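Local coordinates for protein alpha-L-rhamnosidase (Aspergillus terreus, PDB 6GSZ) that probably hydrolyses terminal non-reducing alpha-L-rhamnose residues from alpha-L-rhamnosides, and carries bound calcium ions, at residues 430-433 against 438-441; 441-446 against 482-487; 717-722 against 768-773; 710-715 against 791-796; 452-457 against 472-477. All blocks are in the same frame, centred on the assembly; numbering follows the deposited sequence.

In the fold
Interactions 1, 2, 3 and 5 lie in the six-hairpin glycosidase domain, and interaction 4 joins that domain to the C-terminal beta domain. Helix 437-453 runs through interactions 1, 2 and 5. Interaction 1 touches interactions 2 and 3, where Phe432 packs on His443 and on Leu771. Interactions 2 and 3 are joined by a hydrogen bond between His443 NE2 and His772 NE2 of 2.8 Å. Interactions 3 and 4 share helix 712-719, with centres about 9 Å apart. Interaction 5 holds Asp473, which binds the glucose molecule. Its centre is about 12 Å from that of interaction 2 and about 28 Å from that of interaction 4, the most remote from the sugar-binding segment.

Interaction 1: residues 430-433 against 438-441; sequences GYFE and LISK
Phe432 and Ile439 make the apolar part of this contact. CG2 of Ile439 meets the ring of Phe432 at its edge, near the ring plane, with CE2 to CG2 at 4.1 Å. The trans first torsion of Phe432 (chi1 172°) carries the ring off the strand to the helix. Leu771 touches both residues from helix 768-775, so the pair belongs to a larger buried cluster.
The second kind of contact is van der Waals packing of a hydroxyl on backbone. Ser440 OG lies 3.8 Å from Glu433 CA. Its hydrogen bond goes just beyond, to the backbone N of Cys434. This ties the first turn of the helix to the end of the strand.
The third kind is a water bridge. One water donates to Phe432 O at 2.7 Å and to Ser440 O at 2.8 Å, linking two backbone carbonyls that cannot bond to each other.
Strand 430-434 is an outermost strand of an antiparallel sheet with strands 800-807 to 859-868. The arrangement is a tight strand-to-helix connection, by which the chain passes from that sheet into helix 437-453 of the six-hairpin glycosidase fold.

Interaction 2: residues 441-446 against 482-487; sequences KLHENI and NFIYDT. With CA (calcium ion), chain K.
Ile446 and Ile484 meet by their methyl groups, CG2 of the first and CD1 of the second lying 4.0 Å apart. The two side chains cross at about a right angle. They join two helices of the six-hairpin glycosidase domain, an (alpha/alpha)6 barrel: helix 437-453 and the last turn of helix 471-484. The contact is buried. The same CD1 of Ile484 also reaches the ring of His443, at 4.2 Å from NE2. Ile484 is stretched out beyond CB (chi2 178°), and this brings one methyl to both partners.
Next comes what positions these groups. His443 NE2 is hydrogen-bonded to NE2 of His772 from helix 768-775, which holds the ring beside the methyl. Phe432 meets the His443 ring as well. Ile484 is held through its backbone by bonds to Thr429 and Gly430.
Beyond Ile484 the chain leaves the helix at Tyr485. Thr487 OG1 donates to Asn482 OD1 at 2.7 Å, from well above the carbonyl plane (60° out of it), and so ties the turn back to the helix. Asp486 OD1 caps the backbone N of Ala488. A calcium ion is bound by three waters, three atoms from elsewhere in the structure and, at 2.3 Å, OD2 of Asp486.

Interaction 3: residues 717-722 against 768-773; sequences SMLRQT and GSWLHE
Leu719 of helix 712-719 meets Trp770 and Leu771 of helix 768-775. Its CB starts toward helix 768-775, and the trans first torsion (chi1 -177°) carries CG further in the same direction. CB and CG form the stem, and the branches make the contacts. CD1 points to Leu442 of helix 437-453. CD2 does the work across the two segments. It sits 3.7 Å from Leu771 CD2, methyl against methyl, and 4.0 Å from Trp770 CZ3, on the benzene part of the indole. CD2 also packs on Ile439 CD1. One methyl therefore sits at the junction of three helices of the six-hairpin domain, whose fold is an (alpha/alpha)6 barrel: 437-453, 712-719 and 768-775.
The indole of Trp770 is fixed at several points. NE1 is hydrogen-bonded to Ser707 OG, and Phe715 and Tyr716 meet the ring edge to face. Leu771 also packs on His443.
A little further on, Gln721 folds back, and its NE2 donates to Ser717 O at 3.1 Å with an N-H...O angle of 161°. The carbonyl oxygen lies close to the amide plane of Gln721, while the donor stands 37° out of the carbonyl plane. Arg720 forms a salt bridge with Asp797.

Interaction 4: residues 710-715 against 791-796; sequences GESDAF and EVVPGG. With CA (calcium ion), chain M.
Val793 turns CG1 trans to its own backbone N (chi1 -174°), and that methyl meets Ser712, 3.8 Å from CB. Ser712 OG is carried beside its backbone N (chi1 -64°); it too touches CG1, but its hydrogen bond goes to Ser707 OG. The first torsion of Asp713 (-74°) sends the carboxylate to the loop, where two waters complete the contact. One donates to Asp713 OD1 at 2.5 Å and to Pro794 O at 2.9 Å. The other donates to OD1 at 2.7 Å and accepts from Gly796 N. One carboxylate oxygen is thus gripped twice.
The contact joins the six-hairpin domain to the C-terminal beta domain, here the loop between strands 787-790 and 800-807. Gly710, with positive phi, is the C-prime residue of the Schellman motif that ends helix 699-708. Glu711 then stands at the N-cap position of helix 712-719.
At the other end of the loop, Glu791 binds a calcium ion with both carboxylate oxygens, OE1 and OE2 each at 2.4 Å. Five waters fill the remaining places.

Interaction 5: residues 452-457 against 472-477; sequences GNFFSI and GDIHAF. With BGC (beta-D-glucopyranose), chain B; EDO (1,2-ethanediol), chain C.
The chain leaves helical geometry at Phe454, at the end of helix 437-453, and the Phe454 side chain reaches Ile474 and Phe477, one turn apart on helix 471-484. The ring of Phe454 supplies both contacts. CZ meets the methyl CD1 of Ile474 at 3.8 Å, and these two side chains cross at about a right angle. CE1 lies 4.2 Å from CE2 of Phe477. It comes to the edge of the Phe477 ring, near that ring's plane. Ile474 and Phe477 both start toward Phe454, and trans first torsions (chi1 -173° for Ile474) carry them across to it.
Further rings hold the group. Phe490 stacks on Phe454, and Tyr762 stacks on Phe477. Ile446 and Met450 of helix 437-453 also touch Phe477. All three residues of the contact are buried.
Asp473, next to Ile474, points to the ligand instead. A bound glucose donates two hydrogen bonds to its carboxylate, O3 to OD1 at 2.5 Å and O2 to OD2 at 2.6 Å. Asp460, Trp527 and His761 bind the same sugar. Ile474 and Phe477 thus share a helix with Asp473, which lines the sugar-binding pocket of the (alpha/alpha)6 barrel.

Interaction 1: residues 430-433 against 438-441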
# COMPACT_ATOMS: atom_id res chain seq x y z
N GLY A 430 -5.16 9.29 -7.96
CA GLY A 430 -6.06 8.86 -9.02
C GLY A 430 -7.51 8.85 -8.61
O GLY A 430 -7.84 8.41 -7.48
N TYR A 431 -8.38 9.31 -9.50
CA TYR A 431 -9.79 9.54 -9.23
C TYR A 431 -10.61 9.06 -10.42
O TYR A 431 -10.18 9.25 -11.57
CB TYR A 431 -10.08 11.01 -8.97
CG TYR A 431 -9.23 11.68 -7.91
CD1 TYR A 431 -7.94 12.10 -8.19
CD2 TYR A 431 -9.71 11.84 -6.62
CE1 TYR A 431 -7.15 12.71 -7.24
CE2 TYR A 431 -8.91 12.44 -5.65
CZ TYR A 431 -7.63 12.85 -5.95
OH TYR A 431 -6.85 13.46 -5.02
N PHE A 432 -11.82 8.57 -10.16
CA PHE A 432 -12.69 8.11 -11.21
C PHE A 432 -14.15 8.21 -10.76
O PHE A 432 -14.50 7.73 -9.67
CB PHE A 432 -12.36 6.65 -11.58
CG PHE A 432 -13.36 6.04 -12.54
CD1 PHE A 432 -13.23 6.19 -13.92
CD2 PHE A 432 -14.48 5.41 -12.04
CE1 PHE A 432 -14.19 5.65 -14.78
CE2 PHE A 432 -15.43 4.88 -12.91
CZ PHE A 432 -15.29 4.99 -14.28
N GLU A 433 -15.01 8.73 -11.65
CA GLU A 433 -16.45 8.60 -11.46
C GLU A 433 -17.09 8.58 -12.85
O GLU A 433 -16.49 9.02 -13.83
CB GLU A 433 -17.02 9.74 -10.62
CG GLU A 433 -16.77 11.11 -11.16
CD GLU A 433 -17.35 12.16 -10.23
OE1 GLU A 433 -18.57 12.17 -10.03
OE2 GLU A 433 -16.58 12.90 -9.65
N LEU A 438 -23.64 2.75 -9.80
CA LEU A 438 -23.09 1.50 -9.27
C LEU A 438 -21.60 1.39 -9.62
O LEU A 438 -20.83 0.89 -8.81
CB LEU A 438 -23.87 0.29 -9.77
CG LEU A 438 -25.36 0.28 -9.42
CD1 LEU A 438 -26.02 -0.96 -9.98
CD2 LEU A 438 -25.59 0.39 -7.94
N ILE A 439 -21.20 1.73 -10.85
CA ILE A 439 -19.79 1.63 -11.26
C ILE A 439 -18.99 2.71 -10.51
O ILE A 439 -17.84 2.47 -10.07
CB ILE A 439 -19.66 1.72 -12.79
CG1 ILE A 439 -20.34 0.53 -13.45
CG2 ILE A 439 -18.20 1.81 -13.23
CD1 ILE A 439 -20.37 0.62 -14.95
N SER A 440 -19.58 3.90 -10.32
CA SER A 440 -18.89 4.91 -9.49
C SER A 440 -18.68 4.38 -8.06
O SER A 440 -17.59 4.57 -7.49
CB SER A 440 -19.63 6.23 -9.42
OG SER A 440 -19.74 6.80 -10.71
N LYS A 441 -19.69 3.70 -7.49
CA LYS A 441 -19.54 3.15 -6.16
C LYS A 441 -18.50 2.03 -6.15
O LYS A 441 -17.74 1.89 -5.17
CB LYS A 441 -20.88 2.63 -5.64
CG LYS A 441 -20.83 2.02 -4.23
CD LYS A 441 -20.38 2.99 -3.17
CE LYS A 441 -20.75 2.56 -1.76
NZ LYS A 441 -20.29 3.56 -0.76
O HOH W 1 -16.17 6.95 -7.74

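Interaction 2: residues 441-446 against 482-487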
# COMPACT_ATOMS: atom_id res chain seq x y z
N LYS A 441 -19.69 3.70 -7.49
CA LYS A 441 -19.54 3.15 -6.16
C LYS A 441 -18.50 2.03 -6.15
O LYS A 441 -17.74 1.89 -5.17
CB LYS A 441 -20.88 2.63 -5.64
CG LYS A 441 -20.83 2.02 -4.23
CD LYS A 441 -20.38 2.99 -3.17
CE LYS A 441 -20.75 2.56 -1.76
NZ LYS A 441 -20.29 3.56 -0.76
N LEU A 442 -18.47 1.19 -7.19
CA LEU A 442 -17.42 0.16 -7.31
C LEU A 442 -16.03 0.78 -7.15
O LEU A 442 -15.20 0.26 -6.40
CB LEU A 442 -17.54 -0.58 -8.64
CG LEU A 442 -16.46 -1.63 -8.90
CD1 LEU A 442 -16.48 -2.73 -7.82
CD2 LEU A 442 -16.63 -2.20 -10.31
N HIS A 443 -15.76 1.89 -7.83
CA HIS A 443 -14.46 2.53 -7.72
C HIS A 443 -14.21 3.00 -6.27
O HIS A 443 -13.12 2.85 -5.76
CB HIS A 443 -14.27 3.64 -8.76
CG HIS A 443 -12.85 4.09 -8.75
ND1 HIS A 443 -12.38 5.12 -7.93
CD2 HIS A 443 -11.79 3.64 -9.45
CE1 HIS A 443 -11.08 5.26 -8.14
NE2 HIS A 443 -10.70 4.36 -9.09
N GLU A 444 -15.22 3.62 -5.63
CA GLU A 444 -15.09 4.03 -4.24
C GLU A 444 -14.73 2.81 -3.36
O GLU A 444 -13.88 2.90 -2.45
CB GLU A 444 -16.35 4.78 -3.84
CG GLU A 444 -16.28 5.34 -2.44
CD GLU A 444 -17.35 6.36 -2.05
OE1 GLU A 444 -18.19 6.71 -2.89
OE2 GLU A 444 -17.32 6.80 -0.90
N ASN A 445 -15.37 1.68 -3.64
CA ASN A 445 -15.13 0.46 -2.87
C ASN A 445 -13.71 -0.06 -3.07
O ASN A 445 -13.09 -0.54 -2.09
CB ASN A 445 -16.12 -0.65 -3.21
CG ASN A 445 -17.54 -0.34 -2.77
OD1 ASN A 445 -17.82 0.73 -2.19
ND2 ASN A 445 -18.44 -1.26 -3.09
N ILE A 446 -13.18 0.06 -4.29
CA ILE A 446 -11.80 -0.32 -4.58
C ILE A 446 -10.83 0.58 -3.81
O ILE A 446 -9.86 0.13 -3.15
CB ILE A 446 -11.52 -0.26 -6.09
CG1 ILE A 446 -12.38 -1.31 -6.80
CG2 ILE A 446 -10.04 -0.44 -6.39
CD1 ILE A 446 -12.38 -1.18 -8.33
N ASN A 482 -1.18 1.68 -8.15
CA ASN A 482 -0.22 2.69 -8.45
C ASN A 482 -0.84 3.90 -9.19
O ASN A 482 -0.18 4.95 -9.30
CB ASN A 482 0.88 2.15 -9.37
CG ASN A 482 1.72 1.03 -8.80
OD1 ASN A 482 1.59 0.69 -7.60
ND2 ASN A 482 2.67 0.51 -9.58
N PHE A 483 -2.08 3.75 -9.66
CA PHE A 483 -2.82 4.86 -10.20
C PHE A 483 -3.54 5.62 -9.07
O PHE A 483 -3.62 6.87 -9.06
CB PHE A 483 -3.84 4.33 -11.21
CG PHE A 483 -4.63 5.38 -11.95
CD1 PHE A 483 -5.79 5.91 -11.42
CD2 PHE A 483 -4.24 5.80 -13.22
CE1 PHE A 483 -6.55 6.85 -12.13
CE2 PHE A 483 -5.02 6.69 -13.95
CZ PHE A 483 -6.17 7.23 -13.40
N ILE A 484 -4.10 4.88 -8.10
CA ILE A 484 -4.94 5.54 -7.07
C ILE A 484 -4.09 6.36 -6.09
O ILE A 484 -4.49 7.46 -5.72
CB ILE A 484 -5.83 4.51 -6.36
CG1 ILE A 484 -6.72 3.76 -7.37
CG2 ILE A 484 -6.65 5.17 -5.26
CD1 ILE A 484 -7.58 2.73 -6.74
N TYR A 485 -2.94 5.79 -5.68
CA TYR A 485 -2.04 6.47 -4.76
C TYR A 485 -0.60 6.34 -5.27
O TYR A 485 -0.29 5.42 -6.01
CB TYR A 485 -2.08 5.83 -3.37
CG TYR A 485 -3.25 6.18 -2.47
CD1 TYR A 485 -3.22 7.31 -1.67
CD2 TYR A 485 -4.40 5.39 -2.43
CE1 TYR A 485 -4.29 7.64 -0.84
CE2 TYR A 485 -5.46 5.71 -1.60
CZ TYR A 485 -5.41 6.85 -0.81
OH TYR A 485 -6.47 7.18 0.02
N ASP A 486 0.26 7.27 -4.84
CA ASP A 486 1.69 7.19 -5.08
C ASP A 486 2.29 6.16 -4.13
O ASP A 486 2.56 6.43 -2.94
CB ASP A 486 2.34 8.56 -4.96
CG ASP A 486 3.82 8.56 -5.30
OD1 ASP A 486 4.46 7.48 -5.24
OD2 ASP A 486 4.29 9.65 -5.75
N THR A 487 2.40 4.93 -4.65
CA THR A 487 2.87 3.77 -3.90
C THR A 487 4.37 3.53 -4.01
O THR A 487 4.85 2.52 -3.49
CB THR A 487 2.22 2.53 -4.48
OG1 THR A 487 2.53 2.56 -5.87
CG2 THR A 487 0.70 2.54 -4.32
CA CA K . 5.97 10.81 -6.74
O HOH W 2 6.89 8.81 -6.24
O HOH W 3 4.32 10.62 -8.58
O HOH W 4 5.62 13.08 -7.49

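Interaction 3: residues 717-722 against 768-773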
# COMPACT_ATOMS: atom_id res chain seq x y z
N SER A 717 -20.53 -5.35 -20.65
CA SER A 717 -21.70 -6.16 -20.26
C SER A 717 -21.39 -6.95 -18.99
O SER A 717 -22.26 -7.08 -18.14
CB SER A 717 -22.16 -7.03 -21.39
OG SER A 717 -22.64 -6.24 -22.46
N MET A 718 -20.15 -7.48 -18.87
CA MET A 718 -19.74 -8.13 -17.62
C MET A 718 -19.77 -7.12 -16.46
O MET A 718 -20.27 -7.43 -15.36
CB MET A 718 -18.33 -8.70 -17.73
CG MET A 718 -18.18 -9.73 -18.82
SD MET A 718 -16.60 -10.60 -18.73
CE MET A 718 -16.93 -11.67 -17.36
N LEU A 719 -19.22 -5.94 -16.68
CA LEU A 719 -19.08 -4.93 -15.62
C LEU A 719 -20.44 -4.46 -15.11
O LEU A 719 -20.57 -4.17 -13.91
CB LEU A 719 -18.25 -3.76 -16.14
CG LEU A 719 -17.94 -2.65 -15.14
CD1 LEU A 719 -17.12 -3.19 -13.98
CD2 LEU A 719 -17.23 -1.50 -15.81
N ARG A 720 -21.47 -4.49 -15.96
CA ARG A 720 -22.80 -4.03 -15.58
C ARG A 720 -23.63 -5.14 -14.91
O ARG A 720 -24.72 -4.82 -14.39
CB ARG A 720 -23.53 -3.48 -16.81
CG ARG A 720 -22.90 -2.23 -17.36
CD ARG A 720 -23.56 -1.77 -18.64
NE ARG A 720 -25.00 -1.58 -18.47
CZ ARG A 720 -25.83 -1.30 -19.45
NH1 ARG A 720 -25.47 -1.54 -20.71
NH2 ARG A 720 -27.01 -0.77 -19.18
N GLN A 721 -23.15 -6.39 -14.89
CA GLN A 721 -23.93 -7.48 -14.27
C GLN A 721 -24.05 -7.23 -12.76
O GLN A 721 -23.09 -6.81 -12.15
CB GLN A 721 -23.26 -8.84 -14.44
CG GLN A 721 -23.29 -9.36 -15.85
CD GLN A 721 -24.68 -9.33 -16.43
OE1 GLN A 721 -25.60 -9.94 -15.87
NE2 GLN A 721 -24.82 -8.64 -17.56
N THR A 722 -25.24 -7.48 -12.21
CA THR A 722 -25.45 -7.29 -10.79
C THR A 722 -25.75 -8.59 -10.05
O THR A 722 -25.87 -8.54 -8.81
CB THR A 722 -26.57 -6.28 -10.53
OG1 THR A 722 -27.75 -6.75 -11.16
CG2 THR A 722 -26.19 -4.91 -11.04
N GLY A 768 -10.17 -2.09 -11.33
CA GLY A 768 -10.02 -0.66 -11.28
C GLY A 768 -9.19 -0.13 -12.44
O GLY A 768 -9.47 0.95 -12.99
N SER A 769 -8.13 -0.85 -12.80
CA SER A 769 -7.26 -0.41 -13.90
C SER A 769 -8.02 -0.30 -15.22
O SER A 769 -7.64 0.51 -16.06
CB SER A 769 -6.03 -1.27 -14.07
OG SER A 769 -6.35 -2.60 -14.39
N TRP A 770 -9.04 -1.15 -15.40
CA TRP A 770 -9.84 -1.06 -16.63
C TRP A 770 -10.70 0.21 -16.58
O TRP A 770 -10.90 0.90 -17.60
CB TRP A 770 -10.71 -2.31 -16.82
CG TRP A 770 -11.25 -2.46 -18.21
CD1 TRP A 770 -10.61 -3.07 -19.24
CD2 TRP A 770 -12.55 -2.07 -18.68
NE1 TRP A 770 -11.40 -3.03 -20.35
CE2 TRP A 770 -12.57 -2.40 -20.05
CE3 TRP A 770 -13.66 -1.43 -18.12
CZ2 TRP A 770 -13.69 -2.16 -20.85
CZ3 TRP A 770 -14.76 -1.19 -18.91
CH2 TRP A 770 -14.77 -1.56 -20.25
N LEU A 771 -11.26 0.54 -15.42
CA LEU A 771 -11.98 1.81 -15.26
C LEU A 771 -11.06 2.99 -15.60
O LEU A 771 -11.43 3.90 -16.34
CB LEU A 771 -12.50 1.96 -13.83
CG LEU A 771 -13.35 0.82 -13.28
CD1 LEU A 771 -13.85 1.14 -11.87
CD2 LEU A 771 -14.49 0.37 -14.11
N HIS A 772 -9.83 2.94 -15.13
CA HIS A 772 -8.90 4.04 -15.32
C HIS A 772 -8.50 4.15 -16.79
O HIS A 772 -8.39 5.28 -17.33
CB HIS A 772 -7.64 3.88 -14.45
CG HIS A 772 -7.89 3.73 -12.98
ND1 HIS A 772 -7.03 2.98 -12.20
CD2 HIS A 772 -8.86 4.21 -12.17
CE1 HIS A 772 -7.49 3.04 -10.95
NE2 HIS A 772 -8.60 3.79 -10.90
N GLU A 773 -8.09 3.00 -17.36
CA GLU A 773 -7.37 3.02 -18.66
C GLU A 773 -8.31 2.95 -19.87
O GLU A 773 -7.91 3.40 -20.94
CB GLU A 773 -6.41 1.83 -18.78
CG GLU A 773 -5.33 1.82 -17.69
CD GLU A 773 -4.30 0.71 -17.88
OE1 GLU A 773 -4.29 0.05 -18.95
OE2 GLU A 773 -3.57 0.45 -16.91

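Interaction 4: residues 710-715 against 791-796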
# COMPACT_ATOMS: atom_id res chain seq x y z
N GLY A 710 -10.56 -5.78 -29.19
CA GLY A 710 -11.68 -4.96 -29.69
C GLY A 710 -13.03 -5.36 -29.13
O GLY A 710 -14.08 -5.01 -29.70
N GLU A 711 -13.00 -6.06 -27.98
CA GLU A 711 -14.23 -6.58 -27.40
C GLU A 711 -14.58 -5.85 -26.10
O GLU A 711 -15.08 -6.48 -25.15
CB GLU A 711 -14.09 -8.08 -27.19
CG GLU A 711 -13.78 -8.85 -28.46
CD GLU A 711 -14.92 -9.03 -29.43
OE1 GLU A 711 -16.09 -8.71 -29.06
OE2 GLU A 711 -14.65 -9.54 -30.55
N SER A 712 -14.35 -4.53 -26.04
CA SER A 712 -14.73 -3.75 -24.88
C SER A 712 -16.23 -3.86 -24.56
O SER A 712 -16.60 -3.80 -23.41
CB SER A 712 -14.30 -2.29 -24.96
OG SER A 712 -12.89 -2.16 -24.98
N ASP A 713 -17.11 -3.94 -25.57
CA ASP A 713 -18.57 -4.02 -25.30
C ASP A 713 -18.90 -5.27 -24.47
O ASP A 713 -19.72 -5.19 -23.55
CB ASP A 713 -19.36 -4.04 -26.61
CG ASP A 713 -19.38 -2.68 -27.26
OD1 ASP A 713 -19.39 -1.64 -26.57
OD2 ASP A 713 -19.43 -2.68 -28.50
N ALA A 714 -18.24 -6.39 -24.75
CA ALA A 714 -18.44 -7.61 -23.96
C ALA A 714 -18.05 -7.37 -22.49
O ALA A 714 -18.73 -7.81 -21.60
CB ALA A 714 -17.66 -8.77 -24.54
N PHE A 715 -16.95 -6.66 -22.27
CA PHE A 715 -16.50 -6.44 -20.89
C PHE A 715 -17.47 -5.48 -20.20
O PHE A 715 -17.76 -5.64 -19.02
CB PHE A 715 -15.05 -5.96 -20.78
CG PHE A 715 -14.57 -6.07 -19.35
CD1 PHE A 715 -14.40 -7.33 -18.79
CD2 PHE A 715 -14.35 -4.96 -18.57
CE1 PHE A 715 -14.01 -7.45 -17.46
CE2 PHE A 715 -13.90 -5.08 -17.25
CZ PHE A 715 -13.73 -6.33 -16.71
N GLU A 791 -7.08 7.12 -24.66
CA GLU A 791 -7.83 6.25 -25.57
C GLU A 791 -9.10 5.81 -24.83
O GLU A 791 -9.19 4.68 -24.37
CB GLU A 791 -6.93 5.10 -26.06
CG GLU A 791 -7.55 4.15 -27.09
CD GLU A 791 -6.60 3.09 -27.66
OE1 GLU A 791 -5.40 3.11 -27.35
OE2 GLU A 791 -7.02 2.20 -28.40
N VAL A 792 -10.06 6.74 -24.72
CA VAL A 792 -11.34 6.47 -24.15
C VAL A 792 -12.15 5.54 -25.05
O VAL A 792 -12.29 5.83 -26.25
CB VAL A 792 -12.13 7.76 -23.89
CG1 VAL A 792 -13.58 7.43 -23.53
CG2 VAL A 792 -11.44 8.64 -22.87
N VAL A 793 -12.71 4.48 -24.50
CA VAL A 793 -13.61 3.58 -25.22
C VAL A 793 -14.97 3.63 -24.56
O VAL A 793 -15.20 2.93 -23.57
CB VAL A 793 -13.06 2.14 -25.32
CG1 VAL A 793 -13.95 1.27 -26.19
CG2 VAL A 793 -11.63 2.12 -25.85
N PRO A 794 -15.91 4.47 -25.04
CA PRO A 794 -17.23 4.56 -24.43
C PRO A 794 -18.01 3.26 -24.69
O PRO A 794 -17.74 2.55 -25.65
CB PRO A 794 -17.92 5.77 -25.08
CG PRO A 794 -17.03 6.19 -26.21
CD PRO A 794 -15.77 5.36 -26.20
N GLY A 795 -18.98 3.01 -23.82
CA GLY A 795 -19.80 1.85 -23.91
C GLY A 795 -20.62 1.70 -22.65
O GLY A 795 -20.66 2.60 -21.82
N GLY A 796 -21.30 0.58 -22.56
CA GLY A 796 -22.04 0.23 -21.37
C GLY A 796 -23.16 1.20 -21.04
O GLY A 796 -23.53 1.34 -19.87
CA CA M . -4.96 0.93 -28.21
O HOH W 5 -17.37 -0.30 -26.04
O HOH W 6 -21.14 -1.43 -24.58
O HOH W 7 -3.64 0.96 -25.86
O HOH W 8 -2.81 2.36 -27.72
O HOH W 9 -4.02 2.59 -30.05
O HOH W 10 -6.01 0.67 -30.28
O HOH W 11 -5.86 -1.15 -28.86

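Interaction 5: residues 452-457 against 472-477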
# COMPACT_ATOMS: atom_id res chain seq x y z
N GLY A 452 -7.60 0.03 3.16
CA GLY A 452 -7.61 -0.86 4.26
C GLY A 452 -6.38 -1.77 4.31
O GLY A 452 -6.01 -2.29 5.38
N ASN A 453 -5.78 -2.01 3.14
CA ASN A 453 -4.77 -3.02 2.95
C ASN A 453 -3.40 -2.46 2.54
O ASN A 453 -2.47 -3.26 2.29
CB ASN A 453 -5.25 -4.04 1.94
CG ASN A 453 -6.34 -4.92 2.51
OD1 ASN A 453 -6.06 -5.73 3.42
ND2 ASN A 453 -7.57 -4.78 2.02
N PHE A 454 -3.21 -1.14 2.56
CA PHE A 454 -1.87 -0.55 2.44
C PHE A 454 -1.53 -0.03 3.83
O PHE A 454 -1.75 1.12 4.15
CB PHE A 454 -1.84 0.49 1.32
CG PHE A 454 -1.56 -0.08 -0.05
CD1 PHE A 454 -2.42 -0.99 -0.65
CD2 PHE A 454 -0.35 0.21 -0.67
CE1 PHE A 454 -2.12 -1.51 -1.91
CE2 PHE A 454 -0.07 -0.34 -1.92
CZ PHE A 454 -0.92 -1.23 -2.49
N PHE A 455 -1.17 -0.99 4.69
CA PHE A 455 -1.01 -0.73 6.15
C PHE A 455 0.39 -1.21 6.54
O PHE A 455 0.49 -2.35 7.03
CB PHE A 455 -2.08 -1.48 6.92
CG PHE A 455 -2.36 -0.99 8.33
CD1 PHE A 455 -1.50 -1.29 9.39
CD2 PHE A 455 -3.46 -0.20 8.60
CE1 PHE A 455 -1.75 -0.84 10.66
CE2 PHE A 455 -3.71 0.24 9.89
CZ PHE A 455 -2.86 -0.06 10.91
N SER A 456 1.42 -0.41 6.22
CA SER A 456 2.90 -0.70 6.37
C SER A 456 3.37 -1.61 5.21
O SER A 456 4.36 -1.30 4.58
CB SER A 456 3.31 -1.21 7.78
OG SER A 456 4.69 -1.25 7.87
N ILE A 457 2.66 -2.73 5.01
CA ILE A 457 2.89 -3.72 3.94
C ILE A 457 1.56 -3.88 3.19
O ILE A 457 0.50 -3.53 3.71
CB ILE A 457 3.38 -5.06 4.53
CG1 ILE A 457 2.31 -5.69 5.42
CG2 ILE A 457 4.70 -4.90 5.24
CD1 ILE A 457 2.48 -7.19 5.61
N GLY A 472 0.93 -12.87 -4.39
CA GLY A 472 0.12 -12.92 -5.58
C GLY A 472 -0.89 -11.78 -5.62
O GLY A 472 -1.16 -11.19 -6.69
N ASP A 473 -1.48 -11.41 -4.48
CA ASP A 473 -2.51 -10.41 -4.44
C ASP A 473 -1.95 -9.05 -4.93
O ASP A 473 -2.61 -8.36 -5.71
CB ASP A 473 -3.11 -10.26 -3.04
CG ASP A 473 -3.67 -11.52 -2.41
OD1 ASP A 473 -2.96 -12.56 -2.47
OD2 ASP A 473 -4.82 -11.46 -1.91
N ILE A 474 -0.76 -8.68 -4.46
CA ILE A 474 -0.19 -7.41 -4.87
C ILE A 474 0.28 -7.47 -6.32
O ILE A 474 0.23 -6.47 -7.01
CB ILE A 474 0.85 -6.87 -3.86
CG1 ILE A 474 1.31 -5.47 -4.23
CG2 ILE A 474 2.01 -7.81 -3.69
CD1 ILE A 474 0.19 -4.43 -4.29
N HIS A 475 0.71 -8.63 -6.78
CA HIS A 475 1.03 -8.79 -8.19
C HIS A 475 -0.20 -8.41 -9.03
O HIS A 475 -0.12 -7.62 -9.99
CB HIS A 475 1.57 -10.20 -8.47
CG HIS A 475 2.06 -10.43 -9.87
ND1 HIS A 475 2.45 -11.70 -10.27
CD2 HIS A 475 2.14 -9.64 -10.96
CE1 HIS A 475 2.80 -11.66 -11.56
NE2 HIS A 475 2.63 -10.41 -11.99
N ALA A 476 -1.35 -8.98 -8.70
CA ALA A 476 -2.58 -8.72 -9.44
C ALA A 476 -3.05 -7.27 -9.33
O ALA A 476 -3.54 -6.70 -10.32
CB ALA A 476 -3.69 -9.64 -8.95
N PHE A 477 -2.88 -6.65 -8.17
CA PHE A 477 -3.53 -5.35 -7.88
C PHE A 477 -2.64 -4.13 -8.21
O PHE A 477 -3.18 -3.03 -8.28
CB PHE A 477 -3.96 -5.31 -6.40
CG PHE A 477 -4.80 -4.10 -6.06
CD1 PHE A 477 -6.07 -3.94 -6.61
CD2 PHE A 477 -4.33 -3.15 -5.16
CE1 PHE A 477 -6.82 -2.81 -6.33
CE2 PHE A 477 -5.09 -2.02 -4.87
CZ PHE A 477 -6.34 -1.87 -5.46
C2 BGC B . -4.64 -14.46 -0.04
C3 BGC B . -4.26 -15.44 -1.11
C4 BGC B . -3.75 -16.79 -0.67
C5 BGC B . -4.72 -17.25 0.31
C6 BGC B . -4.24 -18.63 0.72
C1 BGC B . -5.51 -15.14 1.00
O1 BGC B . -5.96 -14.17 1.92
O2 BGC B . -5.58 -13.54 -0.52
O3 BGC B . -3.20 -14.94 -1.73
O4 BGC B . -3.52 -17.79 -1.69
O5 BGC B . -4.93 -16.36 1.46
O6 BGC B . -5.07 -19.09 1.79
C1 EDO C . 6.54 1.65 3.80
O1 EDO C . 5.77 1.00 4.87
C2 EDO C . 6.44 3.18 3.79
O2 EDO C . 5.36 3.71 2.91